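Long-range contact in cellulase (Bacteroides salanitronis, PDB 6WQY), which is a family 5 glycoside hydrolase, an endoglucanase of broad specificity that probably cleaves internal beta-1,4 bonds of cellulose and related polysaccharides: residues Trp357-His362 and Glu373-Met378. Numbering follows the deposited sequence.
Sequences WALFNH and EVIDVM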
ATOM      1  N   TRP A 357       7.112  -7.980  12.141  1.00 11.04           N
ATOM      2  CA  TRP A 357       7.147  -7.911  10.693  1.00 10.56           C
ATOM      3  C   TRP A 357       8.508  -7.478  10.167  1.00 10.67           C
ATOM      4  O   TRP A 357       8.716  -7.460   8.956  1.00 11.46           O
ATOM      5  CB  TRP A 357       6.136  -6.866  10.193  1.00 11.38           C
ATOM      6  CG  TRP A 357       4.726  -7.035  10.641  1.00 10.64           C
ATOM      7  CD1 TRP A 357       4.167  -6.558  11.789  1.00 13.10           C
ATOM      8  CD2 TRP A 357       3.668  -7.698   9.932  1.00 10.39           C
ATOM      9  NE1 TRP A 357       2.840  -6.893  11.845  1.00 12.84           N
ATOM     10  CE2 TRP A 357       2.502  -7.587  10.717  1.00 11.59           C
ATOM     11  CE3 TRP A 357       3.590  -8.369   8.713  1.00 12.14           C
ATOM     12  CZ2 TRP A 357       1.285  -8.124  10.334  1.00 12.54           C
ATOM     13  CZ3 TRP A 357       2.366  -8.891   8.328  1.00 12.65           C
ATOM     14  CH2 TRP A 357       1.237  -8.775   9.141  1.00 12.91           C
ATOM     15  N   ALA A 358       9.440  -7.105  11.043  1.00 10.60           N
ATOM     16  CA  ALA A 358      10.635  -6.400  10.598  1.00 11.32           C
ATOM     17  C   ALA A 358      11.584  -7.307   9.825  1.00  9.96           C
ATOM     18  O   ALA A 358      11.929  -8.407  10.285  1.00 11.76           O
ATOM     19  CB  ALA A 358      11.375  -5.844  11.818  1.00 13.19           C
ATOM     20  N   LEU A 359      12.055  -6.814   8.694  1.00 10.35           N
ATOM     21  CA  LEU A 359      13.166  -7.399   7.950  1.00 10.53           C
ATOM     22  C   LEU A 359      14.428  -6.561   8.056  1.00 10.12           C
ATOM     23  O   LEU A 359      15.532  -7.121   8.019  1.00 10.46           O
ATOM     24  CB  LEU A 359      12.802  -7.562   6.473  1.00 11.09           C
ATOM     25  CG  LEU A 359      11.550  -8.386   6.185  1.00 11.87           C
ATOM     26  CD1 LEU A 359      11.278  -8.421   4.675  1.00 13.18           C
ATOM     27  CD2 LEU A 359      11.638  -9.790   6.740  1.00 14.59           C
ATOM     28  N   PHE A 360      14.286  -5.238   8.192  1.00 10.68           N
ATOM     29  CA  PHE A 360      15.412  -4.333   8.313  1.00 10.69           C
ATOM     30  C   PHE A 360      15.203  -3.406   9.504  1.00  9.92           C
ATOM     31  O   PHE A 360      14.065  -3.011   9.808  1.00 10.97           O
ATOM     32  CB  PHE A 360      15.532  -3.397   7.092  1.00 11.18           C
ATOM     33  CG  PHE A 360      15.722  -4.104   5.787  1.00 10.72           C
ATOM     34  CD1 PHE A 360      14.629  -4.543   5.065  1.00 11.46           C
ATOM     35  CD2 PHE A 360      16.982  -4.321   5.278  1.00 11.92           C
ATOM     36  CE1 PHE A 360      14.792  -5.202   3.863  1.00 12.14           C
ATOM     37  CE2 PHE A 360      17.154  -4.974   4.069  1.00 11.99           C
ATOM     38  CZ  PHE A 360      16.051  -5.410   3.363  1.00 12.15           C
ATOM     39  N   ASN A 361      16.299  -3.012  10.144  1.00 10.10           N
ATOM     40  CA  ASN A 361      16.261  -1.835  11.003  1.00  9.85           C
ATOM     41  C   ASN A 361      16.039  -0.615  10.107  1.00 10.00           C
ATOM     42  O   ASN A 361      16.778  -0.402   9.139  1.00 10.19           O
ATOM     43  CB  ASN A 361      17.567  -1.723  11.792  1.00 11.22           C
ATOM     44  CG  ASN A 361      17.554  -0.571  12.768  1.00 10.92           C
ATOM     45  OD1 ASN A 361      17.538   0.591  12.358  1.00 12.35           O
ATOM     46  ND2 ASN A 361      17.557  -0.873  14.052  1.00 14.62           N
ATOM     47  N   HIS A 362      14.992   0.179  10.400  1.00  9.54           N
ATOM     48  CA  HIS A 362      14.588   1.251   9.506  1.00  9.64           C
ATOM     49  C   HIS A 362      15.558   2.425   9.494  1.00  9.66           C
ATOM     50  O   HIS A 362      15.448   3.285   8.614  1.00 10.22           O
ATOM     51  CB  HIS A 362      13.189   1.755   9.867  1.00  9.35           C
ATOM     52  CG  HIS A 362      12.085   0.799   9.542  1.00  8.56           C
ATOM     53  ND1 HIS A 362      10.769   1.216   9.516  1.00  9.02           N
ATOM     54  CD2 HIS A 362      12.068  -0.521   9.230  1.00  9.48           C
ATOM     55  CE1 HIS A 362       9.986   0.196   9.213  1.00  9.48           C
ATOM     56  NE2 HIS A 362      10.749  -0.871   9.033  1.00  9.15           N
ATOM     57  N   GLU A 373      16.749 -14.862   4.157  1.00 11.06           N
ATOM     58  CA  GLU A 373      16.037 -16.026   3.644  1.00 11.77           C
ATOM     59  C   GLU A 373      14.615 -15.663   3.241  1.00 11.90           C
ATOM     60  O   GLU A 373      14.090 -16.193   2.248  1.00 12.11           O
ATOM     61  CB  GLU A 373      16.046 -17.125   4.704  1.00 13.99           C
ATOM     62  CG  GLU A 373      17.393 -17.833   4.873  1.00 15.01           C
ATOM     63  CD  GLU A 373      18.507 -16.979   5.476  1.00 34.45           C
ATOM     64  OE1 GLU A 373      18.218 -16.103   6.316  1.00 24.60           O
ATOM     65  OE2 GLU A 373      19.686 -17.195   5.117  1.00 46.71           O
ATOM     66  N   VAL A 374      13.981 -14.774   4.002  1.00 11.62           N
ATOM     67  CA  VAL A 374      12.640 -14.314   3.670  1.00 11.66           C
ATOM     68  C   VAL A 374      12.649 -13.538   2.357  1.00 11.34           C
ATOM     69  O   VAL A 374      11.810 -13.757   1.471  1.00 11.65           O
ATOM     70  CB  VAL A 374      12.085 -13.459   4.820  1.00 12.41           C
ATOM     71  CG1 VAL A 374      10.734 -12.868   4.431  1.00 14.27           C
ATOM     72  CG2 VAL A 374      11.952 -14.286   6.089  1.00 15.87           C
ATOM     73  N   ILE A 375      13.584 -12.598   2.224  1.00 10.87           N
ATOM     74  CA  ILE A 375      13.711 -11.811   1.007  1.00 11.22           C
ATOM     75  C   ILE A 375      13.961 -12.716  -0.188  1.00 10.93           C
ATOM     76  O   ILE A 375      13.367 -12.534  -1.256  1.00 11.61           O
ATOM     77  CB  ILE A 375      14.817 -10.756   1.196  1.00 11.74           C
ATOM     78  CG1 ILE A 375      14.400  -9.746   2.269  1.00 11.64           C
ATOM     79  CG2 ILE A 375      15.130 -10.075  -0.113  1.00 12.81           C
ATOM     80  CD1 ILE A 375      15.534  -8.923   2.840  1.00 13.09           C
ATOM     81  N   ASP A 376      14.815 -13.726  -0.012  1.00 11.09           N
ATOM     82  CA  ASP A 376      15.132 -14.616  -1.123  1.00 11.10           C
ATOM     83  C   ASP A 376      13.905 -15.348  -1.637  1.00 10.93           C
ATOM     84  O   ASP A 376      13.754 -15.515  -2.843  1.00 12.02           O
ATOM     85  CB  ASP A 376      16.214 -15.611  -0.698  1.00 11.93           C
ATOM     86  CG  ASP A 376      17.587 -14.971  -0.590  1.00 12.88           C
ATOM     87  OD1 ASP A 376      17.758 -13.820  -1.057  1.00 16.71           O
ATOM     88  OD2 ASP A 376      18.498 -15.625  -0.040  1.00 14.61           O
ATOM     89  N   VAL A 377      13.017 -15.807  -0.747  1.00 10.31           N
ATOM     90  CA  VAL A 377      11.848 -16.541  -1.243  1.00 11.61           C
ATOM     91  C   VAL A 377      10.850 -15.610  -1.929  1.00 10.92           C
ATOM     92  O   VAL A 377      10.181 -16.010  -2.880  1.00 12.14           O
ATOM     93  CB  VAL A 377      11.172 -17.430  -0.176  1.00 12.73           C
ATOM     94  CG1 VAL A 377      12.164 -18.420   0.420  1.00 17.48           C
ATOM     95  CG2 VAL A 377      10.498 -16.605   0.896  1.00 16.71           C
ATOM     96  N   MET A 378      10.740 -14.365  -1.454  1.00 11.00           N
ATOM     97  CA  MET A 378       9.847 -13.412  -2.112  1.00 11.77           C
ATOM     98  C   MET A 378      10.384 -13.035  -3.485  1.00 10.92           C
ATOM     99  O   MET A 378       9.629 -12.974  -4.460  1.00 12.66           O
ATOM    100  CB  MET A 378       9.636 -12.170  -1.229  1.00 10.60           C
ATOM    101  CG  MET A 378       8.923 -12.490   0.073  1.00 11.93           C
ATOM    102  SD  MET A 378       8.217 -11.082   0.938  1.00 11.85           S
ATOM    103  CE  MET A 378       9.700 -10.151   1.334  1.00 12.37           C
TER
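Leu359 reaches from its loop to the helix with both branches of its side chain, one against Val374, the other against both Met378 and Ile375. CD2 lies against Val374, 4.0 Å from its CG1, the two side chains crossing at about a right angle. CD1 meets the end of Met378 tip to tip, 4.1 Å from CE, and is also 4.2 Å from Ile375 CG1, the leucine and isoleucine side chains passing each other in opposite directions. With CG anti to its own carbonyl carbon (chi1 -56°) and the outer torsion extended (178°), the leucine fork is carried out toward three helix residues. Met378 brings its methyl to this meeting by bending at chi3 (-64°).

Packing is closer at Phe360, where Ile375 CD1 comes obliquely to the ring, 3.6 Å from CZ and 3.9 Å from CE1, than in the wider spacing around Leu359. This family 5 catalytic domain, a TIM barrel of eight parallel strands, illustrates a general principle: side chains from the loop after a barrel strand, here 342-346, pack on the apolar face of the following helix, here 371-383. Helix 61-70 packs on Phe360, and helix 318-337 on Val374 and Met378; Tyr344 of the last strand touches both Leu359 and Met378. Were Leu359 an alanine, both methyls would be gone, and Val374 CG1, Ile375 CG1 and the Met378 methyl would probably lose their leucine partner from the loop. On the solvent side of the helix, Glu373 is exposed and Asp376 partly so; neither touches the loop, and Asp376 OD1 is hydrogen-bonded to Gln372 NE2.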